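Local coordinates for DUF5037 domain-containing protein (Ruminococcus gnavus, PDB 4GL6) that is of unknown function and belongs to the DUF5037 family, at residues G173-D183 / I210-R221; E20-N28 / I40-N48. All blocks are in the same frame, centred on the assembly; numbering follows the deposited sequence.

Contact 1. Residues G173-D183 / I210-R221; sequences GQALLYVYYLD and IEGQPYFGTIMR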
loop_
_atom_site.group_PDB
_atom_site.type_symbol
_atom_site.label_atom_id
_atom_site.label_comp_id
_atom_site.label_asym_id
_atom_site.label_seq_id
_atom_site.Cartn_x
_atom_site.Cartn_y
_atom_site.Cartn_z
ATOM N N GLY A 173 0.432 10.981 -12.102
ATOM C CA GLY A 173 1.899 10.924 -12.142
ATOM C C GLY A 173 2.442 9.549 -12.494
ATOM O O GLY A 173 1.717 8.699 -13.009
ATOM N N GLN A 174 3.718 9.329 -12.207
ATOM C CA GLN A 174 4.324 8.016 -12.436
ATOM C C GLN A 174 3.838 7.050 -11.342
ATOM O O GLN A 174 3.973 7.346 -10.155
ATOM C CB GLN A 174 5.862 8.096 -12.494
ATOM C CG GLN A 174 6.515 6.755 -12.793
ATOM C CD GLN A 174 7.955 6.781 -13.264
ATOM O OE1 GLN A 174 8.268 7.236 -14.382
ATOM N NE2 GLN A 174 8.836 6.193 -12.457
ATOM N N ALA A 175 3.243 5.928 -11.755
ATOM C CA ALA A 175 2.757 4.900 -10.815
ATOM C C ALA A 175 2.742 3.511 -11.452
ATOM O O ALA A 175 2.609 3.400 -12.673
ATOM C CB ALA A 175 1.366 5.257 -10.300
ATOM N N LEU A 176 2.876 2.471 -10.616
ATOM C CA LEU A 176 2.889 1.068 -11.057
ATOM C C LEU A 176 1.597 0.358 -10.644
ATOM O O LEU A 176 0.989 0.694 -9.618
ATOM C CB LEU A 176 4.082 0.302 -10.471
ATOM C CG LEU A 176 5.447 0.738 -11.016
ATOM C CD1 LEU A 176 5.872 2.074 -10.424
ATOM C CD2 LEU A 176 6.515 -0.306 -10.775
ATOM N N LEU A 177 1.200 -0.628 -11.451
ATOM C CA LEU A 177 0.022 -1.477 -11.192
ATOM C C LEU A 177 0.425 -2.940 -11.286
ATOM O O LEU A 177 1.066 -3.345 -12.267
ATOM C CB LEU A 177 -1.069 -1.224 -12.224
ATOM C CG LEU A 177 -2.382 -2.022 -12.093
ATOM C CD1 LEU A 177 -3.039 -1.874 -10.725
ATOM C CD2 LEU A 177 -3.361 -1.601 -13.179
ATOM N N TYR A 178 0.037 -3.717 -10.271
ATOM C CA TYR A 178 0.228 -5.175 -10.235
ATOM C C TYR A 178 -1.160 -5.787 -9.952
ATOM O O TYR A 178 -1.832 -5.370 -9.000
ATOM C CB TYR A 178 1.236 -5.567 -9.156
ATOM C CG TYR A 178 2.615 -4.946 -9.306
ATOM C CD1 TYR A 178 2.937 -3.711 -8.699
ATOM C CD2 TYR A 178 3.612 -5.593 -10.008
ATOM C CE1 TYR A 178 4.210 -3.140 -8.828
ATOM C CE2 TYR A 178 4.885 -5.040 -10.138
ATOM C CZ TYR A 178 5.184 -3.819 -9.547
ATOM O OH TYR A 178 6.439 -3.274 -9.680
ATOM N N VAL A 179 -1.627 -6.686 -10.814
ATOM C CA VAL A 179 -2.933 -7.327 -10.636
ATOM C C VAL A 179 -2.720 -8.809 -10.701
ATOM O O VAL A 179 -2.347 -9.329 -11.751
ATOM C CB VAL A 179 -3.973 -6.896 -11.697
ATOM C CG1 VAL A 179 -5.321 -7.559 -11.406
ATOM C CG2 VAL A 179 -4.127 -5.377 -11.692
ATOM N N TYR A 180 -2.935 -9.469 -9.565
ATOM C CA TYR A 180 -2.822 -10.927 -9.426
ATOM C C TYR A 180 -4.217 -11.523 -9.533
ATOM O O TYR A 180 -5.118 -11.076 -8.814
ATOM C CB TYR A 180 -2.224 -11.287 -8.061
ATOM C CG TYR A 180 -0.753 -10.985 -7.906
ATOM C CD1 TYR A 180 -0.314 -9.725 -7.535
ATOM C CD2 TYR A 180 0.214 -11.993 -8.078
ATOM C CE1 TYR A 180 1.047 -9.453 -7.377
ATOM C CE2 TYR A 180 1.574 -11.730 -7.922
ATOM C CZ TYR A 180 1.980 -10.449 -7.573
ATOM O OH TYR A 180 3.303 -10.176 -7.390
ATOM N N TYR A 181 -4.403 -12.484 -10.446
ATOM C CA TYR A 181 -5.681 -13.205 -10.625
ATOM C C TYR A 181 -5.539 -14.582 -9.952
ATOM O O TYR A 181 -5.183 -15.580 -10.584
ATOM C CB TYR A 181 -6.031 -13.318 -12.095
ATOM C CG TYR A 181 -6.283 -11.968 -12.743
ATOM C CD1 TYR A 181 -5.244 -11.247 -13.342
ATOM C CD2 TYR A 181 -7.553 -11.407 -12.757
ATOM C CE1 TYR A 181 -5.475 -10.008 -13.945
ATOM C CE2 TYR A 181 -7.796 -10.164 -13.353
ATOM C CZ TYR A 181 -6.754 -9.472 -13.960
ATOM O OH TYR A 181 -6.999 -8.236 -14.545
ATOM N N LEU A 182 -5.804 -14.600 -8.649
ATOM C CA LEU A 182 -5.658 -15.789 -7.815
ATOM C C LEU A 182 -6.886 -16.694 -7.850
ATOM O O LEU A 182 -8.012 -16.226 -8.009
ATOM C CB LEU A 182 -5.442 -15.374 -6.353
ATOM C CG LEU A 182 -4.296 -14.429 -6.012
ATOM C CD1 LEU A 182 -4.324 -14.172 -4.518
ATOM C CD2 LEU A 182 -2.962 -15.042 -6.403
ATOM N N ASP A 183 -6.655 -17.992 -7.678
ATOM C CA ASP A 183 -7.753 -18.950 -7.562
ATOM C C ASP A 183 -8.394 -18.696 -6.181
ATOM O O ASP A 183 -7.734 -18.149 -5.268
ATOM C CB ASP A 183 -7.279 -20.403 -7.767
ATOM C CG ASP A 183 -6.381 -20.910 -6.636
ATOM O OD1 ASP A 183 -6.903 -21.403 -5.590
ATOM O OD2 ASP A 183 -5.146 -20.824 -6.814
ATOM N N ILE A 210 1.120 -16.986 -3.705
ATOM C CA ILE A 210 1.004 -16.246 -4.963
ATOM C C ILE A 210 1.944 -16.700 -6.082
ATOM O O ILE A 210 1.718 -16.293 -7.221
ATOM C CB ILE A 210 1.086 -14.713 -4.763
ATOM C CG1 ILE A 210 2.531 -14.233 -4.555
ATOM C CG2 ILE A 210 0.128 -14.279 -3.660
ATOM C CD1 ILE A 210 2.667 -12.746 -4.281
ATOM N N GLU A 211 2.986 -17.496 -5.782
ATOM C CA GLU A 211 3.954 -17.965 -6.803
ATOM C C GLU A 211 3.269 -18.742 -7.917
ATOM O O GLU A 211 2.471 -19.629 -7.637
ATOM C CB GLU A 211 5.021 -18.896 -6.194
ATOM C CG GLU A 211 6.254 -19.209 -7.056
ATOM C CD GLU A 211 7.489 -18.354 -6.716
ATOM O OE1 GLU A 211 7.893 -18.292 -5.527
ATOM O OE2 GLU A 211 8.096 -17.767 -7.640
ATOM N N GLY A 212 3.570 -18.393 -9.172
ATOM C CA GLY A 212 3.015 -19.077 -10.338
ATOM C C GLY A 212 1.642 -18.616 -10.772
ATOM O O GLY A 212 1.261 -18.861 -11.910
ATOM N N GLN A 213 0.891 -17.958 -9.887
ATOM C CA GLN A 213 -0.442 -17.429 -10.208
ATOM C C GLN A 213 -0.267 -16.338 -11.284
ATOM O O GLN A 213 0.715 -15.583 -11.233
ATOM C CB GLN A 213 -1.106 -16.825 -8.957
ATOM C CG GLN A 213 -1.398 -17.805 -7.816
ATOM C CD GLN A 213 -2.623 -18.678 -8.012
ATOM O OE1 GLN A 213 -3.453 -18.481 -8.897
ATOM N NE2 GLN A 213 -2.760 -19.630 -7.137
ATOM N N PRO A 214 -1.210 -16.249 -12.241
ATOM C CA PRO A 214 -1.078 -15.247 -13.292
ATOM C C PRO A 214 -1.229 -13.833 -12.765
ATOM O O PRO A 214 -2.115 -13.576 -11.943
ATOM C CB PRO A 214 -2.229 -15.581 -14.247
ATOM C CG PRO A 214 -3.251 -16.234 -13.395
ATOM C CD PRO A 214 -2.480 -16.995 -12.353
ATOM N N TYR A 215 -0.348 -12.939 -13.216
ATOM C CA TYR A 215 -0.405 -11.544 -12.832
ATOM C C TYR A 215 0.094 -10.627 -13.931
ATOM O O TYR A 215 0.825 -11.035 -14.823
ATOM C CB TYR A 215 0.370 -11.296 -11.535
ATOM C CG TYR A 215 1.851 -11.065 -11.707
ATOM C CD1 TYR A 215 2.706 -12.111 -12.010
ATOM C CD2 TYR A 215 2.393 -9.780 -11.568
ATOM C CE1 TYR A 215 4.066 -11.879 -12.170
ATOM C CE2 TYR A 215 3.743 -9.528 -11.730
ATOM C CZ TYR A 215 4.577 -10.584 -12.029
ATOM O OH TYR A 215 5.917 -10.338 -12.166
ATOM N N PHE A 216 -0.332 -9.378 -13.840
ATOM C CA PHE A 216 0.029 -8.341 -14.778
ATOM C C PHE A 216 0.714 -7.248 -13.972
ATOM O O PHE A 216 0.127 -6.754 -13.015
ATOM C CB PHE A 216 -1.234 -7.819 -15.455
ATOM C CG PHE A 216 -1.018 -6.623 -16.338
ATOM C CD1 PHE A 216 -0.305 -6.741 -17.522
ATOM C CD2 PHE A 216 -1.578 -5.388 -16.012
ATOM C CE1 PHE A 216 -0.127 -5.639 -18.365
ATOM C CE2 PHE A 216 -1.412 -4.282 -16.850
ATOM C CZ PHE A 216 -0.681 -4.407 -18.028
ATOM N N GLY A 217 1.937 -6.885 -14.386
ATOM C CA GLY A 217 2.760 -5.857 -13.752
ATOM C C GLY A 217 3.167 -4.832 -14.783
ATOM O O GLY A 217 3.759 -5.188 -15.807
ATOM N N THR A 218 2.837 -3.566 -14.544
ATOM C CA THR A 218 3.184 -2.507 -15.499
ATOM C C THR A 218 3.367 -1.185 -14.786
ATOM O O THR A 218 3.140 -1.083 -13.579
ATOM C CB THR A 218 2.118 -2.371 -16.637
ATOM O OG1 THR A 218 2.663 -1.634 -17.743
ATOM C CG2 THR A 218 0.829 -1.709 -16.147
ATOM N N ILE A 219 3.758 -0.188 -15.568
ATOM C CA ILE A 219 4.002 1.151 -15.107
ATOM C C ILE A 219 3.465 2.146 -16.125
ATOM O O ILE A 219 3.468 1.876 -17.344
ATOM C CB ILE A 219 5.527 1.369 -14.932
ATOM C CG1 ILE A 219 5.818 2.741 -14.291
ATOM C CG2 ILE A 219 6.286 1.197 -16.256
ATOM C CD1 ILE A 219 7.283 3.000 -14.016
HETATM N N MSE A 220 2.934 3.253 -15.617
HETATM C CA MSE A 220 2.558 4.409 -16.454
HETATM C C MSE A 220 3.613 5.407 -16.032
HETATM O O MSE A 220 3.639 5.831 -14.865
HETATM C CB MSE A 220 1.154 4.941 -16.195
HETATM C CG MSE A 220 0.848 6.175 -17.046
HETATM SE SE MSE A 220 -1.022 6.622 -17.147
HETATM C CE MSE A 220 -1.710 5.137 -18.180
ATOM N N ARG A 221 4.499 5.733 -16.968
ATOM C CA ARG A 221 5.627 6.610 -16.690
ATOM C C ARG A 221 5.223 8.047 -16.659
ATOM O O ARG A 221 4.165 8.419 -17.153
ATOM C CB ARG A 221 6.747 6.412 -17.714
ATOM C CG ARG A 221 7.310 5.021 -17.631
ATOM C CD ARG A 221 8.440 4.795 -18.603
ATOM N NE ARG A 221 8.973 3.459 -18.406
ATOM C CZ ARG A 221 9.769 3.087 -17.402
ATOM N NH1 ARG A 221 10.168 3.951 -16.451
ATOM N NH2 ARG A 221 10.165 1.816 -17.331
#

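Contact 2. Residues E20-N28 / I40-N48; sequences EEFEVLSWN and IYATCISKN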
loop_
_atom_site.group_PDB
_atom_site.type_symbol
_atom_site.label_atom_id
_atom_site.label_comp_id
_atom_site.label_asym_id
_atom_site.label_seq_id
_atom_site.Cartn_x
_atom_site.Cartn_y
_atom_site.Cartn_z
ATOM N N GLU A 20 -8.780 9.317 16.344
ATOM C CA GLU A 20 -9.318 7.949 16.258
ATOM C C GLU A 20 -8.528 7.038 17.171
ATOM O O GLU A 20 -7.478 7.428 17.674
ATOM C CB GLU A 20 -9.111 7.370 14.862
ATOM C CG GLU A 20 -9.737 8.132 13.733
ATOM C CD GLU A 20 -9.375 7.516 12.406
ATOM O OE1 GLU A 20 -9.487 6.277 12.245
ATOM O OE2 GLU A 20 -8.979 8.289 11.522
ATOM N N GLU A 21 -9.007 5.806 17.340
ATOM C CA GLU A 21 -8.266 4.792 18.100
ATOM C C GLU A 21 -7.616 3.817 17.109
ATOM O O GLU A 21 -8.129 3.587 15.999
ATOM C CB GLU A 21 -9.085 4.102 19.198
ATOM C CG GLU A 21 -10.444 3.549 18.815
ATOM C CD GLU A 21 -11.181 2.916 19.994
ATOM O OE1 GLU A 21 -10.583 2.716 21.069
ATOM O OE2 GLU A 21 -12.381 2.610 19.850
ATOM N N PHE A 22 -6.465 3.292 17.530
ATOM C CA PHE A 22 -5.612 2.431 16.726
ATOM C C PHE A 22 -5.206 1.193 17.507
ATOM O O PHE A 22 -5.356 1.141 18.725
ATOM C CB PHE A 22 -4.310 3.162 16.361
ATOM C CG PHE A 22 -4.495 4.401 15.527
ATOM C CD1 PHE A 22 -4.940 5.599 16.106
ATOM C CD2 PHE A 22 -4.165 4.399 14.164
ATOM C CE1 PHE A 22 -5.105 6.753 15.335
ATOM C CE2 PHE A 22 -4.319 5.547 13.393
ATOM C CZ PHE A 22 -4.795 6.728 13.976
ATOM N N GLU A 23 -4.681 0.214 16.773
ATOM C CA GLU A 23 -4.180 -1.037 17.330
ATOM C C GLU A 23 -2.844 -1.335 16.644
ATOM O O GLU A 23 -2.719 -1.168 15.434
ATOM C CB GLU A 23 -5.197 -2.173 17.093
ATOM C CG GLU A 23 -4.842 -3.515 17.741
ATOM C CD GLU A 23 -5.889 -4.615 17.538
ATOM O OE1 GLU A 23 -6.921 -4.389 16.868
ATOM O OE2 GLU A 23 -5.674 -5.731 18.055
ATOM N N VAL A 24 -1.841 -1.713 17.430
ATOM C CA VAL A 24 -0.555 -2.160 16.915
ATOM C C VAL A 24 -0.745 -3.661 16.800
ATOM O O VAL A 24 -0.869 -4.334 17.811
ATOM C CB VAL A 24 0.624 -1.818 17.858
ATOM C CG1 VAL A 24 1.885 -2.564 17.431
ATOM C CG2 VAL A 24 0.869 -0.309 17.888
ATOM N N LEU A 25 -0.807 -4.181 15.577
ATOM C CA LEU A 25 -0.973 -5.633 15.352
ATOM C C LEU A 25 0.280 -6.402 15.754
ATOM O O LEU A 25 0.190 -7.485 16.305
ATOM C CB LEU A 25 -1.351 -5.937 13.896
ATOM C CG LEU A 25 -2.674 -5.331 13.407
ATOM C CD1 LEU A 25 -2.860 -5.624 11.931
ATOM C CD2 LEU A 25 -3.879 -5.828 14.208
ATOM N N SER A 26 1.443 -5.836 15.467
ATOM C CA SER A 26 2.737 -6.437 15.830
ATOM C C SER A 26 3.858 -5.424 15.639
ATOM O O SER A 26 3.678 -4.365 15.010
ATOM C CB SER A 26 3.055 -7.655 14.963
ATOM O OG SER A 26 3.165 -7.295 13.592
ATOM N N TRP A 27 5.009 -5.751 16.202
ATOM C CA TRP A 27 6.178 -4.923 16.010
ATOM C C TRP A 27 7.430 -5.708 16.043
ATOM O O TRP A 27 7.535 -6.744 16.698
ATOM C CB TRP A 27 6.224 -3.699 16.924
ATOM C CG TRP A 27 6.317 -3.947 18.391
ATOM C CD1 TRP A 27 5.290 -3.898 19.319
ATOM C CD2 TRP A 27 7.519 -4.226 19.169
ATOM N NE1 TRP A 27 5.758 -4.134 20.574
ATOM C CE2 TRP A 27 7.079 -4.348 20.559
ATOM C CE3 TRP A 27 8.865 -4.398 18.869
ATOM C CZ2 TRP A 27 7.962 -4.628 21.588
ATOM C CZ3 TRP A 27 9.751 -4.679 19.915
ATOM C CH2 TRP A 27 9.307 -4.791 21.245
ATOM N N ASN A 28 8.408 -5.118 15.389
ATOM C CA ASN A 28 9.652 -5.724 15.066
ATOM C C ASN A 28 10.814 -4.777 15.448
ATOM O O ASN A 28 10.710 -3.570 15.228
ATOM C CB ASN A 28 9.522 -5.943 13.550
ATOM C CG ASN A 28 10.736 -6.514 12.927
ATOM O OD1 ASN A 28 11.491 -7.280 13.551
ATOM N ND2 ASN A 28 10.941 -6.158 11.672
ATOM N N ILE A 40 12.225 0.667 16.200
ATOM C CA ILE A 40 11.092 -0.243 16.339
ATOM C C ILE A 40 10.180 -0.007 15.147
ATOM O O ILE A 40 9.707 1.122 14.946
ATOM C CB ILE A 40 10.279 0.006 17.625
ATOM C CG1 ILE A 40 11.140 -0.192 18.867
ATOM C CG2 ILE A 40 9.104 -0.967 17.710
ATOM C CD1 ILE A 40 10.421 0.208 20.148
ATOM N N TYR A 41 9.918 -1.071 14.382
ATOM C CA TYR A 41 9.037 -1.041 13.200
ATOM C C TYR A 41 7.707 -1.721 13.580
ATOM O O TYR A 41 7.656 -2.923 13.763
ATOM C CB TYR A 41 9.724 -1.687 11.980
ATOM C CG TYR A 41 11.024 -0.984 11.590
ATOM C CD1 TYR A 41 11.013 0.139 10.748
ATOM C CD2 TYR A 41 12.273 -1.437 12.075
ATOM C CE1 TYR A 41 12.201 0.782 10.403
ATOM C CE2 TYR A 41 13.464 -0.797 11.738
ATOM C CZ TYR A 41 13.429 0.309 10.905
ATOM O OH TYR A 41 14.613 0.951 10.575
ATOM N N ALA A 42 6.648 -0.924 13.667
ATOM C CA ALA A 42 5.327 -1.348 14.115
ATOM C C ALA A 42 4.288 -1.415 12.990
ATOM O O ALA A 42 4.106 -0.419 12.286
ATOM C CB ALA A 42 4.843 -0.343 15.166
ATOM N N THR A 43 3.591 -2.557 12.854
ATOM C CA THR A 43 2.478 -2.714 11.905
ATOM C C THR A 43 1.214 -2.299 12.653
ATOM O O THR A 43 0.805 -2.972 13.602
ATOM C CB THR A 43 2.368 -4.153 11.404
ATOM O OG1 THR A 43 3.526 -4.419 10.616
ATOM C CG2 THR A 43 1.119 -4.367 10.556
ATOM N N CYS A 44 0.601 -1.208 12.203
ATOM C CA CYS A 44 -0.550 -0.599 12.873
ATOM C C CYS A 44 -1.812 -0.559 12.007
ATOM O O CYS A 44 -1.720 -0.600 10.790
ATOM C CB CYS A 44 -0.182 0.857 13.250
ATOM S SG CYS A 44 1.418 1.129 14.085
ATOM N N ILE A 45 -2.979 -0.483 12.649
ATOM C CA ILE A 45 -4.271 -0.252 11.968
ATOM C C ILE A 45 -5.073 0.780 12.759
ATOM O O ILE A 45 -4.838 0.958 13.962
ATOM C CB ILE A 45 -5.130 -1.535 11.813
ATOM C CG1 ILE A 45 -5.447 -2.193 13.169
ATOM C CG2 ILE A 45 -4.414 -2.539 10.920
ATOM C CD1 ILE A 45 -6.457 -3.320 13.087
ATOM N N SER A 46 -5.970 1.486 12.075
ATOM C CA SER A 46 -6.941 2.354 12.742
ATOM C C SER A 46 -8.170 1.445 12.860
ATOM O O SER A 46 -8.436 0.656 11.939
ATOM C CB SER A 46 -7.243 3.635 11.949
ATOM O OG SER A 46 -8.067 3.410 10.818
ATOM N N LYS A 47 -8.899 1.523 13.979
ATOM C CA LYS A 47 -10.102 0.691 14.166
ATOM C C LYS A 47 -11.115 0.950 13.047
ATOM O O LYS A 47 -11.812 0.035 12.648
ATOM C CB LYS A 47 -10.744 0.899 15.551
ATOM C CG LYS A 47 -9.950 0.393 16.762
ATOM C CD LYS A 47 -9.798 -1.123 16.832
ATOM C CE LYS A 47 -9.203 -1.536 18.176
ATOM N NZ LYS A 47 -8.934 -2.995 18.261
ATOM N N ASN A 48 -11.161 2.185 12.539
ATOM C CA ASN A 48 -12.039 2.547 11.415
ATOM C C ASN A 48 -11.648 2.000 10.055
ATOM O O ASN A 48 -12.479 2.015 9.170
ATOM C CB ASN A 48 -12.186 4.067 11.299
ATOM C CG ASN A 48 -12.831 4.676 12.515
ATOM O OD1 ASN A 48 -13.583 4.015 13.241
ATOM N ND2 ASN A 48 -12.536 5.947 12.753
#

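Contact 1. Residues G173-D183 / I210-R221
Asp-183 OD2 is gripped twice: Gln-213 NE2 reaches it across the contact at 2.7 Å, nearly along the C-O axis, and Ser-186 OG of helix 184-194 gives it a second bond. Asp-183 is the N-cap of that helix, whose N-terminal end would probably favour a charged carboxylate. Gln-213 CG packs on Leu-182 CD2 at 3.5 Å, and from there the bend at chi2 (-78°) turns the amide toward Asp-183. An alanine in place of Gln-213 would probably cost OD2 its partner across the contact and leave Leu-182 CD2 without the methylene packed on it.

Beyond Pro-214 the two strands run antiparallel. Six backbone bonds link Ala-175, Leu-177 and Val-179 to Met-220, Thr-218 and Phe-216, and Tyr-181 N adds one to Pro-214 O (2.9 Å). On the face bearing Leu-176, Tyr-178 and Tyr-180, the rings of Tyr-180 and Tyr-215 form an offset stack, centroids 4.9 Å apart and planes at 13°. Tyr-215 CB sits over the Tyr-180 ring, 3.9 Å from its centroid, while Ile-210 CD1 approaches CE2. On the opposite face Ala-175 and Leu-177 pack on helix 156-171, while Val-179 meets Ile-146 of the neighbouring strand 140-147. This pairing illustrates an edge strand added antiparallel to a beta-alpha-beta unit, here closing one side of a mixed four-stranded sheet.

Contact 2. Residues E20-N28 / I40-N48
Strands 22-28 and 40-46 form an antiparallel beta hairpin broken by a classic bulge, where Leu-25 and Ser-26 both stand opposite Thr-43. Thr-43 O accepts Leu-25 N at 2.8 Å and, weakly, Ser-26 N at 3.5 Å; the extra residue shifts the register by one while both flanks stay paired.

The well-packed face carries Phe-22, Val-24, Trp-27, Ala-42 and Cys-44 and is covered by helix 6-18, with Phe-54 of the next strand also touching Phe-22 and Cys-44. Here Val-24 CG2 meets Cys-44 SG, and Trp-27 CB lies 4.0 Å from Ala-42 CB. With its CG between backbone N and carbonyl carbon (chi1 64°), Trp-27 brings CE3 to Ile-40 CG2 at 3.6 Å. Phe-22 lays CE2 near Ser-46 CB and turns its ring edge-to-face with Tyr-75. At the bulge the packing is equally close: Leu-25 crosses Ile-45 at about a right angle, CD1 meeting CG2 at 3.6 Å, with Pro-53 lying against Ile-45.

The loose side is the open end of the hairpin, where the partners become polar, with Lys-47 and Asn-48 exposed to solvent. Asn-48 ND2 makes only a weak bond to Glu-20 OE1, whose carboxylate is better held by Tyr-75 through OE2. Lys-47, bent at chi2 (-67°), crosses obliquely to Glu-23, and its NZ forms a salt bridge to Glu-23 OE1 at 2.8 Å, arriving from above the carboxylate plane.

Overall arrangement
Contacts 1 and 2 apply the same antiparallel pairing in two separate sheets on opposite sides of the chain's centre; their centres lie 27 Å apart and their nearest atoms about 17 Å, without touching. Each includes an outermost strand of its sheet and is partly buried, with one face under a helix: 156-171 for contact 1, 6-18 for contact 2. Contact 2 joins strands close in sequence, whereas contact 1 joins strands separated by two helices, 184-194 and 204-210. Their chemistry also differs. Contact 1 keeps a regular register, with aromatic stacking on its more exposed face and an amide-carboxylate bond at a helix start; contact 2 absorbs a bulge and finishes in a surface ion pair.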